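Local coordinates for protein transcriptional repressor (Vibrio fischeri, PDB 3KV1) that probably binds a small sugar-like effector through its carbohydrate-binding domain and represses transcription, as a member of the SorC family of DNA-binding regulators, at residues I185-F195 with T204-M215. Sequence-based numbering, arbitrary orientation.
Sequences IVGDIGGFDFF and TLMRGRVIGLEM
The ring of F194 carries M206 CB over one face, 4.2 Å from the ring centroid, with the selenium of this selenomethionine farther out above the ring in a Met-aromatic contact. V210 CG2 meets the ring edge in plane at F194 CZ (3.9 Å), a short beta-branched methyl that abuts the rim without covering a face; M206 and V210 are each described in one of two modelled conformers. F192 is sandwiched: L213 CB makes a CH-pi contact over one face, and I189 O lies over the centre of the other, so a flat ring suits this buried slot. With chi1 at 52°, the ring leaves CB between the two backbone branches, which brings CD1 to 3.1 Å from L213 O. D193 supplies the polar link: OD2 accepts from M215 N through its anti lone pair (2.7 Å, 150°), where the positive end of helix 215-219 probably suits a carboxylate, while OD1 takes the backbone N of F194. Bends fold the unbranched, flexible M215 chain so that CE lies 3.9 Å from I189 CG2. The loop 204-215 thus packs across the antiparallel hairpin 185-196 in the putative sugar-binding domain; strand 151-158 adjoins I189 and F192, while helices 164-167 and 173-181 pack against M206.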
ATOM      1  N   ILE A 185      -3.516 -24.980 -17.473  1.00 21.41           N
ATOM      2  CA  ILE A 185      -3.056 -23.581 -17.406  1.00 20.38           C
ATOM      3  C   ILE A 185      -1.731 -23.443 -18.138  1.00 25.47           C
ATOM      4  O   ILE A 185      -0.774 -24.199 -17.891  1.00 27.05           O
ATOM      5  CB  ILE A 185      -2.866 -23.146 -15.939  1.00 20.97           C
ATOM      6  CG1 ILE A 185      -4.182 -23.315 -15.194  1.00 26.94           C
ATOM      7  CG2 ILE A 185      -2.310 -21.703 -15.869  1.00 24.43           C
ATOM      8  CD1 ILE A 185      -5.364 -22.597 -15.848  1.00 33.49           C
ATOM      9  N   VAL A 186      -1.651 -22.485 -19.041  1.00 21.34           N
ATOM     10  CA  VAL A 186      -0.398 -22.244 -19.727  1.00 24.61           C
ATOM     11  C   VAL A 186       0.162 -20.845 -19.457  1.00 23.47           C
ATOM     12  O   VAL A 186       1.277 -20.538 -19.877  1.00 23.72           O
ATOM     13  CB  VAL A 186      -0.530 -22.427 -21.252  1.00 27.46           C
ATOM     14  CG1 VAL A 186      -0.881 -23.895 -21.607  1.00 34.98           C
ATOM     15  CG2 VAL A 186      -1.530 -21.409 -21.835  1.00 27.39           C
ATOM     16  N   GLY A 187      -0.596 -19.984 -18.794  1.00 25.67           N
ATOM     17  CA  GLY A 187      -0.082 -18.647 -18.536  1.00 22.31           C
ATOM     18  C   GLY A 187      -0.934 -17.845 -17.584  1.00 25.25           C
ATOM     19  O   GLY A 187      -2.037 -18.275 -17.199  1.00 24.09           O
ATOM     20  N   ASP A 188      -0.398 -16.696 -17.163  1.00 24.34           N
ATOM     21  CA  ASP A 188      -1.187 -15.752 -16.371  1.00 25.67           C
ATOM     22  C   ASP A 188      -1.198 -14.411 -17.067  1.00 24.09           C
ATOM     23  O   ASP A 188      -0.331 -14.094 -17.899  1.00 23.16           O
ATOM     24  CB  ASP A 188      -0.585 -15.503 -14.990  1.00 26.90           C
ATOM     25  CG  ASP A 188       0.620 -14.568 -15.050  1.00 33.52           C
ATOM     26  OD1 ASP A 188       1.743 -15.090 -15.071  1.00 35.56           O
ATOM     27  OD2 ASP A 188       0.478 -13.308 -15.111  1.00 29.75           O
ATOM     28  N   ILE A 189      -2.193 -13.625 -16.698  1.00 20.41           N
ATOM     29  CA  ILE A 189      -2.265 -12.230 -17.086  1.00 21.43           C
ATOM     30  C   ILE A 189      -2.322 -11.367 -15.846  1.00 19.60           C
ATOM     31  O   ILE A 189      -3.197 -11.546 -14.990  1.00 23.69           O
ATOM     32  CB  ILE A 189      -3.444 -11.959 -18.038  1.00 24.73           C
ATOM     33  CG1 ILE A 189      -3.390 -10.509 -18.558  1.00 32.25           C
ATOM     34  CG2 ILE A 189      -4.779 -12.309 -17.389  1.00 29.06           C
ATOM     35  CD1 ILE A 189      -4.082 -10.314 -19.940  1.00 39.21           C
ATOM     36  N   GLY A 190      -1.382 -10.426 -15.762  1.00 20.82           N
ATOM     37  CA  GLY A 190      -1.300  -9.463 -14.678  1.00 22.73           C
ATOM     38  C   GLY A 190      -0.851 -10.035 -13.341  1.00 24.20           C
ATOM     39  O   GLY A 190      -0.690  -9.294 -12.343  1.00 23.21           O
ATOM     40  N   GLY A 191      -0.627 -11.342 -13.311  1.00 20.58           N
ATOM     41  CA  GLY A 191      -0.391 -12.049 -12.060  1.00 20.33           C
ATOM     42  C   GLY A 191      -1.624 -12.587 -11.373  1.00 23.82           C
ATOM     43  O   GLY A 191      -1.541 -13.413 -10.442  1.00 23.78           O
ATOM     44  N   PHE A 192      -2.789 -12.146 -11.831  1.00 19.48           N
ATOM     45  CA  PHE A 192      -4.016 -12.367 -11.058  1.00 21.69           C
ATOM     46  C   PHE A 192      -5.026 -13.329 -11.653  1.00 23.65           C
ATOM     47  O   PHE A 192      -5.999 -13.693 -10.973  1.00 24.55           O
ATOM     48  CB  PHE A 192      -4.692 -11.030 -10.703  1.00 22.30           C
ATOM     49  CG  PHE A 192      -4.916 -10.106 -11.892  1.00 22.60           C
ATOM     50  CD1 PHE A 192      -5.910 -10.380 -12.832  1.00 26.33           C
ATOM     51  CD2 PHE A 192      -4.147  -8.952 -12.039  1.00 22.03           C
ATOM     52  CE1 PHE A 192      -6.113  -9.515 -13.925  1.00 24.64           C
ATOM     53  CE2 PHE A 192      -4.359  -8.062 -13.101  1.00 23.31           C
ATOM     54  CZ  PHE A 192      -5.346  -8.358 -14.047  1.00 23.21           C
ATOM     55  N   ASP A 193      -4.857 -13.710 -12.922  1.00 22.74           N
ATOM     56  CA  ASP A 193      -5.741 -14.738 -13.487  1.00 23.73           C
ATOM     57  C   ASP A 193      -4.998 -15.581 -14.521  1.00 20.31           C
ATOM     58  O   ASP A 193      -3.944 -15.198 -15.018  1.00 21.65           O
ATOM     59  CB  ASP A 193      -7.053 -14.167 -14.068  1.00 24.79           C
ATOM     60  CG  ASP A 193      -8.265 -15.121 -13.876  1.00 28.27           C
ATOM     61  OD1 ASP A 193      -8.050 -16.317 -13.586  1.00 27.79           O
ATOM     62  OD2 ASP A 193      -9.443 -14.674 -13.991  1.00 26.92           O
ATOM     63  N   PHE A 194      -5.559 -16.741 -14.803  1.00 21.58           N
ATOM     64  CA  PHE A 194      -4.824 -17.812 -15.471  1.00 21.47           C
ATOM     65  C   PHE A 194      -5.693 -18.363 -16.593  1.00 25.43           C
ATOM     66  O   PHE A 194      -6.930 -18.381 -16.481  1.00 26.81           O
ATOM     67  CB  PHE A 194      -4.531 -18.896 -14.414  1.00 25.63           C
ATOM     68  CG  PHE A 194      -3.852 -18.336 -13.191  1.00 25.37           C
ATOM     69  CD1 PHE A 194      -2.486 -18.112 -13.199  1.00 28.66           C
ATOM     70  CD2 PHE A 194      -4.591 -17.949 -12.077  1.00 27.70           C
ATOM     71  CE1 PHE A 194      -1.842 -17.521 -12.095  1.00 31.09           C
ATOM     72  CE2 PHE A 194      -3.975 -17.342 -10.962  1.00 28.62           C
ATOM     73  CZ  PHE A 194      -2.602 -17.134 -10.965  1.00 29.71           C
ATOM     74  N   PHE A 195      -5.065 -18.821 -17.666  1.00 21.80           N
ATOM     75  CA  PHE A 195      -5.829 -19.294 -18.817  1.00 27.18           C
ATOM     76  C   PHE A 195      -5.224 -20.545 -19.459  1.00 23.85           C
ATOM     77  O   PHE A 195      -4.041 -20.865 -19.250  1.00 27.11           O
ATOM     78  CB  PHE A 195      -5.884 -18.181 -19.850  1.00 22.88           C
ATOM     79  CG  PHE A 195      -4.542 -17.580 -20.151  1.00 26.03           C
ATOM     80  CD1 PHE A 195      -4.100 -16.439 -19.463  1.00 28.50           C
ATOM     81  CD2 PHE A 195      -3.704 -18.165 -21.101  1.00 23.60           C
ATOM     82  CE1 PHE A 195      -2.862 -15.888 -19.719  1.00 27.91           C
ATOM     83  CE2 PHE A 195      -2.452 -17.616 -21.364  1.00 24.27           C
ATOM     84  CZ  PHE A 195      -2.023 -16.459 -20.667  1.00 24.70           C
ATOM     85  N   THR A 204      -8.990 -23.363 -11.906  1.00 36.30           N
ATOM     86  CA  THR A 204      -7.767 -23.895 -11.326  1.00 36.28           C
ATOM     87  C   THR A 204      -7.704 -23.509  -9.842  1.00 33.86           C
ATOM     88  O   THR A 204      -8.211 -22.458  -9.447  1.00 34.31           O
ATOM     89  CB  THR A 204      -6.521 -23.368 -12.068  1.00 31.88           C
ATOM     90  OG1 THR A 204      -5.344 -23.728 -11.339  1.00 31.72           O
ATOM     91  CG2 THR A 204      -6.575 -21.845 -12.232  1.00 31.32           C
ATOM     92  N   LEU A 205      -7.086 -24.368  -9.035  1.00 29.30           N
ATOM     93  CA  LEU A 205      -6.856 -24.038  -7.616  1.00 30.89           C
ATOM     94  C   LEU A 205      -6.015 -22.786  -7.449  1.00 25.79           C
ATOM     95  O   LEU A 205      -6.090 -22.130  -6.401  1.00 27.54           O
ATOM     96  CB  LEU A 205      -6.127 -25.200  -6.912  1.00 28.60           C
ATOM     97  CG  LEU A 205      -6.840 -26.527  -6.695  1.00 31.83           C
ATOM     98  CD1 LEU A 205      -5.940 -27.462  -5.878  1.00 32.38           C
ATOM     99  CD2 LEU A 205      -8.179 -26.331  -5.997  1.00 35.53           C
HETATM  100  N   MSE A 206      -5.210 -22.476  -8.465  0.51 24.33           N
HETATM  101  CA  MSE A 206      -4.264 -21.359  -8.396  0.51 25.58           C
HETATM  102  C   MSE A 206      -4.922 -20.050  -8.022  0.51 24.85           C
HETATM  103  O   MSE A 206      -4.428 -19.325  -7.171  0.51 24.18           O
HETATM  104  CB  MSE A 206      -3.547 -21.162  -9.736  0.51 27.23           C
HETATM  105  CG  MSE A 206      -2.931 -22.413 -10.289  0.51 22.34           C
HETATM  106 SE   MSE A 206      -1.517 -21.983 -11.588  0.51 34.12          SE
HETATM  107  CE  MSE A 206      -0.375 -20.925 -10.355  0.51 28.77           C
ATOM    108  N   ARG A 207      -6.018 -19.734  -8.697  0.51 26.86           N
ATOM    109  CA  ARG A 207      -6.649 -18.440  -8.528  0.51 24.09           C
ATOM    110  C   ARG A 207      -7.291 -18.333  -7.141  0.51 26.35           C
ATOM    111  O   ARG A 207      -7.477 -17.219  -6.619  0.51 25.68           O
ATOM    112  CB  ARG A 207      -7.651 -18.181  -9.662  0.51 25.95           C
ATOM    113  CG  ARG A 207      -8.170 -16.755  -9.729  0.51 27.62           C
ATOM    114  CD  ARG A 207      -9.478 -16.715 -10.510  0.51 32.90           C
ATOM    115  NE  ARG A 207     -10.544 -16.100  -9.724  0.51 43.08           N
ATOM    116  CZ  ARG A 207     -11.823 -16.092 -10.072  0.51 48.37           C
ATOM    117  NH1 ARG A 207     -12.212 -16.670 -11.199  0.51 51.61           N
ATOM    118  NH2 ARG A 207     -12.714 -15.507  -9.286  0.51 51.85           N
ATOM    119  N   GLY A 208      -7.601 -19.475  -6.522  1.00 24.06           N
ATOM    120  CA  GLY A 208      -8.057 -19.429  -5.136  1.00 27.51           C
ATOM    121  C   GLY A 208      -6.988 -18.916  -4.170  1.00 28.77           C
ATOM    122  O   GLY A 208      -7.252 -18.714  -2.988  1.00 30.89           O
ATOM    123  N   ARG A 209      -5.760 -18.752  -4.661  1.00 25.39           N
ATOM    124  CA  ARG A 209      -4.669 -18.287  -3.815  1.00 22.50           C
ATOM    125  C   ARG A 209      -4.252 -16.848  -4.124  1.00 23.14           C
ATOM    126  O   ARG A 209      -3.245 -16.407  -3.616  1.00 24.54           O
ATOM    127  CB  ARG A 209      -3.409 -19.175  -4.001  1.00 23.37           C
ATOM    128  CG  ARG A 209      -3.648 -20.661  -3.808  1.00 23.71           C
ATOM    129  CD  ARG A 209      -4.192 -21.036  -2.421  1.00 28.78           C
ATOM    130  NE  ARG A 209      -4.809 -22.354  -2.545  1.00 29.93           N
ATOM    131  CZ  ARG A 209      -4.196 -23.513  -2.323  1.00 37.56           C
ATOM    132  NH1 ARG A 209      -2.936 -23.563  -1.892  1.00 35.81           N
ATOM    133  NH2 ARG A 209      -4.860 -24.633  -2.536  1.00 36.96           N
ATOM    134  N   VAL A 210      -5.007 -16.140  -4.971  0.73 21.42           N
ATOM    135  CA  VAL A 210      -4.612 -14.799  -5.419  0.73 21.43           C
ATOM    136  C   VAL A 210      -5.705 -13.781  -5.119  0.73 23.75           C
ATOM    137  O   VAL A 210      -6.884 -14.063  -5.306  0.73 26.41           O
ATOM    138  CB  VAL A 210      -4.339 -14.732  -6.949  0.73 26.28           C
ATOM    139  CG1 VAL A 210      -3.752 -13.367  -7.331  0.73 19.61           C
ATOM    140  CG2 VAL A 210      -3.401 -15.833  -7.368  0.73 26.85           C
ATOM    141  N   ILE A 211      -5.312 -12.588  -4.660  1.00 23.66           N
ATOM    142  CA  ILE A 211      -6.254 -11.528  -4.430  1.00 21.81           C
ATOM    143  C   ILE A 211      -6.043 -10.435  -5.458  1.00 20.39           C
ATOM    144  O   ILE A 211      -4.986  -9.808  -5.495  1.00 21.60           O
ATOM    145  CB  ILE A 211      -6.072 -10.930  -3.027  1.00 19.99           C
ATOM    146  CG1 ILE A 211      -6.507 -11.992  -1.998  1.00 26.15           C
ATOM    147  CG2 ILE A 211      -6.951  -9.702  -2.892  1.00 20.78           C
ATOM    148  CD1 ILE A 211      -6.253 -11.613  -0.600  1.00 35.09           C
ATOM    149  N   GLY A 212      -7.028 -10.227  -6.317  1.00 21.76           N
ATOM    150  CA  GLY A 212      -6.883  -9.196  -7.339  1.00 22.81           C
ATOM    151  C   GLY A 212      -8.048  -9.289  -8.296  1.00 23.94           C
ATOM    152  O   GLY A 212      -9.031  -9.979  -7.990  1.00 24.34           O
ATOM    153  N   LEU A 213      -7.955  -8.586  -9.425  1.00 20.10           N
ATOM    154  CA  LEU A 213      -8.961  -8.703 -10.496  1.00 22.41           C
ATOM    155  C   LEU A 213      -9.039 -10.090 -11.134  1.00 22.54           C
ATOM    156  O   LEU A 213      -8.202 -10.958 -10.886  1.00 22.71           O
ATOM    157  CB  LEU A 213      -8.679  -7.685 -11.603  1.00 21.25           C
ATOM    158  CG  LEU A 213      -8.808  -6.194 -11.248  1.00 22.96           C
ATOM    159  CD1 LEU A 213      -8.582  -5.420 -12.530  1.00 27.35           C
ATOM    160  CD2 LEU A 213     -10.183  -5.871 -10.645  1.00 24.32           C
ATOM    161  N   GLU A 214     -10.075 -10.299 -11.943  1.00 23.43           N
ATOM    162  CA  GLU A 214     -10.215 -11.542 -12.707  1.00 24.68           C
ATOM    163  C   GLU A 214     -10.425 -11.272 -14.194  1.00 24.85           C
ATOM    164  O   GLU A 214     -10.572 -10.121 -14.626  1.00 24.04           O
ATOM    165  CB  GLU A 214     -11.366 -12.397 -12.158  1.00 29.86           C
ATOM    166  CG  GLU A 214     -12.713 -11.707 -12.190  1.00 33.74           C
ATOM    167  CD  GLU A 214     -13.824 -12.579 -11.624  1.00 49.27           C
ATOM    168  OE1 GLU A 214     -14.046 -12.536 -10.398  1.00 49.88           O
ATOM    169  OE2 GLU A 214     -14.465 -13.315 -12.403  1.00 55.00           O
HETATM  170  N   MSE A 215     -10.436 -12.348 -14.973  1.00 24.85           N
HETATM  171  CA  MSE A 215     -10.514 -12.231 -16.437  1.00 22.21           C
HETATM  172  C   MSE A 215     -11.732 -11.429 -16.898  1.00 23.66           C
HETATM  173  O   MSE A 215     -11.631 -10.605 -17.798  1.00 24.59           O
HETATM  174  CB  MSE A 215     -10.570 -13.624 -17.083  1.00 24.26           C
HETATM  175  CG  MSE A 215     -10.322 -13.543 -18.569  1.00 27.00           C
HETATM  176 SE   MSE A 215      -8.431 -13.230 -18.847  0.63 29.74          SE
HETATM  177  CE  MSE A 215      -7.699 -14.842 -18.048  1.00 36.84           C
TER
HETATM  178  O   HOH W   1      -8.022 -13.266  -9.462  1.00 29.49           O